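Alpha-1,3-glucanase (Paenibacillus glycanilyticus, PDB 6K0P) probably hydrolyses alpha-1,3-glucosidic bonds in alpha-1,3-glucan, acting through a glycoside hydrolase family 87 catalytic domain whose pockets hold glucose units. Local coordinates at residues I278-G283 / H305-Y310; A74-N79 / Y348-G353. The protein carries 1 engineered substitution. One frame throughout, in Å; residues are numbered along the deposited sequence.

Contact 1 of 2, residues I278-G283 / H305-Y310. With GLC (alpha-D-glucopyranose), chain B.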
loop_
_atom_site.group_PDB
_atom_site.type_symbol
_atom_site.label_atom_id
_atom_site.label_comp_id
_atom_site.label_asym_id
_atom_site.label_seq_id
_atom_site.Cartn_x
_atom_site.Cartn_y
_atom_site.Cartn_z
ATOM N N ILE A 278 10.698 -13.323 -1.516
ATOM C CA ILE A 278 11.607 -12.589 -0.648
ATOM C C ILE A 278 12.232 -11.404 -1.353
ATOM O O ILE A 278 13.039 -10.689 -0.750
ATOM C CB ILE A 278 12.680 -13.505 -0.032
ATOM C CG1 ILE A 278 13.487 -14.196 -1.135
ATOM C CG2 ILE A 278 12.013 -14.527 0.886
ATOM C CD1 ILE A 278 14.693 -14.968 -0.613
ATOM N N ASN A 279 11.895 -11.188 -2.618
ATOM C CA ASN A 279 12.307 -10.004 -3.353
ATOM C C ASN A 279 11.368 -9.852 -4.538
ATOM O O ASN A 279 10.579 -10.749 -4.854
ATOM C CB ASN A 279 13.779 -10.081 -3.808
ATOM C CG ASN A 279 14.056 -11.295 -4.674
ATOM O OD1 ASN A 279 14.407 -12.362 -4.169
ATOM N ND2 ASN A 279 13.886 -11.142 -5.985
ATOM N N ARG A 280 11.465 -8.701 -5.189
ATOM C CA ARG A 280 10.646 -8.405 -6.351
ATOM C C ARG A 280 11.182 -9.142 -7.568
ATOM O O ARG A 280 12.400 -9.239 -7.767
ATOM C CB ARG A 280 10.681 -6.899 -6.608
ATOM C CG ARG A 280 9.855 -6.429 -7.783
ATOM C CD ARG A 280 9.859 -4.907 -7.831
ATOM N NE ARG A 280 9.137 -4.411 -8.994
ATOM C CZ ARG A 280 8.702 -3.162 -9.127
ATOM N NH1 ARG A 280 8.913 -2.281 -8.162
ATOM N NH2 ARG A 280 8.044 -2.793 -10.221
ATOM N N VAL A 281 10.257 -9.662 -8.374
ATOM C CA VAL A 281 10.546 -10.220 -9.692
ATOM C C VAL A 281 9.490 -9.669 -10.636
ATOM O O VAL A 281 8.298 -9.688 -10.312
ATOM C CB VAL A 281 10.501 -11.761 -9.676
ATOM C CG1 VAL A 281 10.919 -12.329 -11.041
ATOM C CG2 VAL A 281 11.390 -12.320 -8.563
ATOM N N ASP A 282 9.914 -9.162 -11.790
ATOM C CA ASP A 282 8.996 -8.515 -12.716
ATOM C C ASP A 282 8.565 -9.511 -13.786
ATOM O O ASP A 282 9.390 -9.968 -14.593
ATOM C CB ASP A 282 9.620 -7.270 -13.346
ATOM C CG ASP A 282 9.869 -6.166 -12.333
ATOM O OD1 ASP A 282 9.171 -6.115 -11.302
ATOM O OD2 ASP A 282 10.765 -5.340 -12.580
ATOM N N GLY A 283 7.276 -9.821 -13.797
ATOM C CA GLY A 283 6.708 -10.818 -14.672
ATOM C C GLY A 283 5.793 -11.719 -13.875
ATOM O O GLY A 283 4.581 -11.508 -13.806
ATOM N N HIS A 305 3.428 -11.159 0.743
ATOM C CA HIS A 305 4.643 -11.812 0.242
ATOM C C HIS A 305 4.460 -12.370 -1.164
ATOM O O HIS A 305 5.023 -13.415 -1.510
ATOM C CB HIS A 305 5.190 -12.849 1.229
ATOM C CG HIS A 305 5.366 -12.302 2.607
ATOM N ND1 HIS A 305 5.067 -13.023 3.743
ATOM C CD2 HIS A 305 5.795 -11.089 3.026
ATOM C CE1 HIS A 305 5.303 -12.272 4.807
ATOM N NE2 HIS A 305 5.745 -11.095 4.400
ATOM N N PHE A 306 3.663 -11.662 -1.961
ATOM C CA PHE A 306 3.649 -11.759 -3.412
ATOM C C PHE A 306 4.248 -10.484 -3.982
ATOM O O PHE A 306 4.523 -9.522 -3.256
ATOM C CB PHE A 306 2.215 -11.979 -3.929
ATOM C CG PHE A 306 1.681 -13.350 -3.614
ATOM C CD1 PHE A 306 1.055 -13.606 -2.399
ATOM C CD2 PHE A 306 1.847 -14.394 -4.513
ATOM C CE1 PHE A 306 0.581 -14.877 -2.097
ATOM C CE2 PHE A 306 1.375 -15.665 -4.217
ATOM C CZ PHE A 306 0.745 -15.909 -3.008
ATOM N N VAL A 307 4.468 -10.485 -5.296
ATOM C CA VAL A 307 4.878 -9.250 -5.954
ATOM C C VAL A 307 3.714 -8.263 -5.978
ATOM O O VAL A 307 3.859 -7.100 -5.580
ATOM C CB VAL A 307 5.463 -9.539 -7.349
ATOM C CG1 VAL A 307 5.900 -8.233 -8.026
ATOM C CG2 VAL A 307 6.662 -10.478 -7.218
ATOM N N CYS A 308 2.524 -8.733 -6.374
ATOM C CA CYS A 308 1.310 -7.924 -6.330
ATOM C C CYS A 308 0.141 -8.806 -5.930
ATOM O O CYS A 308 0.203 -10.035 -6.054
ATOM C CB CYS A 308 0.927 -7.350 -7.706
ATOM S SG CYS A 308 2.255 -6.548 -8.609
ATOM N N LEU A 309 -0.956 -8.162 -5.502
ATOM C CA LEU A 309 -2.234 -8.870 -5.457
ATOM C C LEU A 309 -2.776 -9.087 -6.862
ATOM O O LEU A 309 -3.091 -10.217 -7.247
ATOM C CB LEU A 309 -3.260 -8.130 -4.590
ATOM C CG LEU A 309 -4.706 -8.660 -4.710
ATOM C CD1 LEU A 309 -4.786 -10.172 -4.444
ATOM C CD2 LEU A 309 -5.668 -7.910 -3.780
ATOM N N TYR A 310 -2.877 -8.017 -7.650
ATOM C CA TYR A 310 -3.509 -8.106 -8.959
ATOM C C TYR A 310 -3.006 -6.975 -9.844
ATOM O O TYR A 310 -2.855 -5.835 -9.385
ATOM C CB TYR A 310 -5.038 -8.034 -8.844
ATOM C CG TYR A 310 -5.721 -8.199 -10.178
ATOM C CD1 TYR A 310 -5.725 -9.429 -10.825
ATOM C CD2 TYR A 310 -6.330 -7.123 -10.807
ATOM C CE1 TYR A 310 -6.333 -9.590 -12.062
ATOM C CE2 TYR A 310 -6.953 -7.281 -12.033
ATOM C CZ TYR A 310 -6.940 -8.509 -12.659
ATOM O OH TYR A 310 -7.533 -8.652 -13.898
HETATM C C1 GLC B . 7.078 -3.638 -13.727
HETATM C C2 GLC B . 6.649 -4.413 -14.957
HETATM C C3 GLC B . 5.255 -4.959 -14.744
HETATM C C4 GLC B . 5.189 -5.762 -13.451
HETATM C C5 GLC B . 5.605 -4.887 -12.300
HETATM C C6 GLC B . 5.721 -5.648 -10.989
HETATM O O1 GLC B . 6.284 -2.501 -13.700
HETATM O O2 GLC B . 6.743 -3.530 -16.079
HETATM O O3 GLC B . 5.004 -5.897 -15.775
HETATM O O4 GLC B . 3.888 -6.228 -13.203
HETATM O O5 GLC B . 6.875 -4.377 -12.559
HETATM O O6 GLC B . 6.551 -6.774 -11.031
#
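V307 faces R280 and V281 at a sugar pocket on the parallel beta-helix of this pectate-lyase-like fold, where a loop between strands 271-274 and 286-289 comes beside V307, just ahead of the corner at L309. R280 illustrates how one long side chain can serve several partners in turn. From CB, CG stands anti to the backbone N (chi1 -179°), and the chain then runs extended to NE. CG brushes CG1 of V307 at 4.4 Å, a loose aliphatic contact. NE donates nearly straight, within the guanidinium plane, to the syn lone pair of D282 OD1 (2.9 Å, 162°), making a salt bridge. NH1 forms a salt bridge with D354, while NH2 donates a hydrogen bond to the glucose ring oxygen O5 at 3.1 Å. A leucine here would probably leave D282 OD1 and the D354 carboxylate without their charged mate and O5 without this N-H. That OD1 also accepts from glucose O6 at 2.7 Å, so protein and sugar share it. V307 closes the pocket on another side: its CG2 lies 3.6 Å from V281 O, and its CG1 rests 3.4 Å from glucose O6.

Contact 2 of 2, residues A74-N79 / Y348-G353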
loop_
_atom_site.group_PDB
_atom_site.type_symbol
_atom_site.label_atom_id
_atom_site.label_comp_id
_atom_site.label_asym_id
_atom_site.label_seq_id
_atom_site.Cartn_x
_atom_site.Cartn_y
_atom_site.Cartn_z
ATOM N N ALA A 74 -7.105 -11.320 18.543
ATOM C CA ALA A 74 -6.081 -11.553 17.536
ATOM C C ALA A 74 -5.265 -10.289 17.344
ATOM O O ALA A 74 -5.766 -9.174 17.529
ATOM C CB ALA A 74 -6.710 -11.975 16.206
ATOM N N PHE A 75 -4.005 -10.477 16.953
ATOM C CA PHE A 75 -3.021 -9.400 17.008
ATOM C C PHE A 75 -2.034 -9.531 15.865
ATOM O O PHE A 75 -1.628 -10.645 15.508
ATOM C CB PHE A 75 -2.260 -9.436 18.342
ATOM C CG PHE A 75 -3.163 -9.329 19.534
ATOM C CD1 PHE A 75 -3.557 -8.086 20.004
ATOM C CD2 PHE A 75 -3.680 -10.467 20.133
ATOM C CE1 PHE A 75 -4.424 -7.980 21.070
ATOM C CE2 PHE A 75 -4.561 -10.361 21.191
ATOM C CZ PHE A 75 -4.922 -9.118 21.668
ATOM N N VAL A 76 -1.614 -8.391 15.320
ATOM C CA VAL A 76 -0.498 -8.345 14.379
ATOM C C VAL A 76 0.523 -7.345 14.909
ATOM O O VAL A 76 0.192 -6.176 15.149
ATOM C CB VAL A 76 -0.934 -7.997 12.946
ATOM C CG1 VAL A 76 0.289 -7.984 12.023
ATOM C CG2 VAL A 76 -1.974 -9.009 12.436
ATOM N N LEU A 77 1.755 -7.807 15.105
ATOM C CA LEU A 77 2.839 -6.972 15.609
ATOM C C LEU A 77 3.781 -6.633 14.456
ATOM O O LEU A 77 4.471 -7.515 13.935
ATOM C CB LEU A 77 3.602 -7.723 16.700
ATOM C CG LEU A 77 4.627 -6.885 17.456
ATOM C CD1 LEU A 77 3.909 -5.958 18.446
ATOM C CD2 LEU A 77 5.595 -7.818 18.164
ATOM N N ARG A 78 3.819 -5.359 14.059
ATOM C CA ARG A 78 4.822 -4.908 13.100
ATOM C C ARG A 78 6.083 -4.567 13.875
ATOM O O ARG A 78 6.036 -3.787 14.838
ATOM C CB ARG A 78 4.356 -3.691 12.299
ATOM C CG ARG A 78 5.295 -3.333 11.132
ATOM C CD ARG A 78 4.725 -2.222 10.264
ATOM N NE ARG A 78 5.305 -2.195 8.919
ATOM C CZ ARG A 78 6.193 -1.293 8.490
ATOM N NH1 ARG A 78 6.654 -0.343 9.305
ATOM N NH2 ARG A 78 6.629 -1.348 7.239
ATOM N N ASN A 79 7.196 -5.163 13.458
ATOM C CA ASN A 79 8.408 -5.164 14.255
ATOM C C ASN A 79 9.616 -5.288 13.343
ATOM O O ASN A 79 9.505 -5.653 12.171
ATOM C CB ASN A 79 8.389 -6.333 15.252
ATOM C CG ASN A 79 8.544 -7.678 14.565
ATOM O OD1 ASN A 79 9.667 -8.148 14.354
ATOM N ND2 ASN A 79 7.415 -8.292 14.187
ATOM N N TYR A 348 -7.276 -2.202 2.433
ATOM C CA TYR A 348 -6.199 -1.704 3.278
ATOM C C TYR A 348 -4.893 -2.287 2.768
ATOM O O TYR A 348 -4.782 -3.508 2.601
ATOM C CB TYR A 348 -6.419 -2.152 4.733
ATOM C CG TYR A 348 -5.264 -1.831 5.660
ATOM C CD1 TYR A 348 -4.192 -2.711 5.807
ATOM C CD2 TYR A 348 -5.256 -0.664 6.412
ATOM C CE1 TYR A 348 -3.130 -2.421 6.645
ATOM C CE2 TYR A 348 -4.199 -0.363 7.258
ATOM C CZ TYR A 348 -3.143 -1.249 7.373
ATOM O OH TYR A 348 -2.082 -0.958 8.214
ATOM N N ALA A 349 -3.906 -1.420 2.534
ATOM C CA ALA A 349 -2.577 -1.847 2.121
ATOM C C ALA A 349 -1.549 -1.275 3.080
ATOM O O ALA A 349 -1.615 -0.097 3.442
ATOM C CB ALA A 349 -2.246 -1.370 0.702
ATOM N N ARG A 350 -0.602 -2.116 3.492
ATOM C CA ARG A 350 0.540 -1.654 4.275
ATOM C C ARG A 350 1.777 -2.391 3.786
ATOM O O ARG A 350 1.761 -3.618 3.657
ATOM C CB ARG A 350 0.348 -1.915 5.777
ATOM C CG ARG A 350 1.529 -1.406 6.610
ATOM C CD ARG A 350 1.291 -1.602 8.096
ATOM N NE ARG A 350 1.401 -2.997 8.540
ATOM C CZ ARG A 350 0.477 -3.639 9.258
ATOM N NH1 ARG A 350 -0.663 -3.037 9.608
ATOM N NH2 ARG A 350 0.698 -4.886 9.651
ATOM N N GLY A 351 2.851 -1.655 3.523
ATOM C CA GLY A 351 4.083 -2.297 3.108
ATOM C C GLY A 351 4.147 -2.777 1.671
ATOM O O GLY A 351 4.866 -3.743 1.382
ATOM N N THR A 352 3.432 -2.138 0.746
ATOM C CA THR A 352 3.646 -2.514 -0.649
ATOM C C THR A 352 5.045 -2.095 -1.105
ATOM O O THR A 352 5.722 -1.284 -0.460
ATOM C CB THR A 352 2.568 -1.942 -1.573
ATOM O OG1 THR A 352 2.657 -0.513 -1.608
ATOM C CG2 THR A 352 1.168 -2.361 -1.116
ATOM N N GLY A 353 5.489 -2.679 -2.222
ATOM C CA GLY A 353 6.841 -2.460 -2.709
ATOM C C GLY A 353 6.909 -1.554 -3.926
ATOM O O GLY A 353 7.980 -1.333 -4.508
HETATM O O HOH W 1 3.872 -4.327 7.794
#
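R78 and R350 reach each other by different torsions: each has CG anti to its own backbone N (chi1 -171° for R78), but R78 stays extended out to NE, whereas R350 bends at chi3 (73°). The two side chains slide past each other in opposite directions, across the interface between the N-terminal antiparallel beta-domain, which supplies strand 72-80, and the parallel beta-helix, which supplies strand 343-350. Here the general problem of two arginines meeting in a buried interface has a clear solution. R78 CD lies 3.8 Å from R350 NE, and the two NE atoms are 4.0 Å apart, with the guanidinium planes turned well away from parallel (69°). One water bridges them: it accepts from R78 NE at 2.8 Å and from R350 NE at 2.9 Å, and lies in plane at the edge of each group. The like charges are probably offset by carboxylates of the N-terminal domain, since R78 NH1 pairs with D168, and R350 pairs with D138 through NH2 and with E171 through NH1. D168 is also a calcium ligand, which makes R78 a second-shell neighbour of that metal site. A methyl of V76, CG1, packs at the edge of the R350 guanidinium, 3.9 Å from NH2. On the beta-helix side, R350 is steadied within its own strand, where NH1 donates to Y348 OH at 2.9 Å, the hydroxyl lying somewhat tilted from the guanidinium plane.

How the contacts relate
The two contacts, their centres about 16 Å apart, show how a beta-helix can carry a sugar pocket and a domain interface close together. Along the chain, 74-79 comes first, then both segments of contact 1, and finally 348-353, so contact 2 brings together strands that enclose contact 1 in sequence. Contact 1 lies wholly within the beta-helix, whereas contact 2 ties that helix to the N-terminal domain. They touch where R280 NH1 packs 3.9 Å from G353 O. D354, the next residue and the salt-bridge partner already met, also accepts at its backbone O from T352 OG1. The glycan-binding arginine thus sits just beside the turn that follows the interface strand.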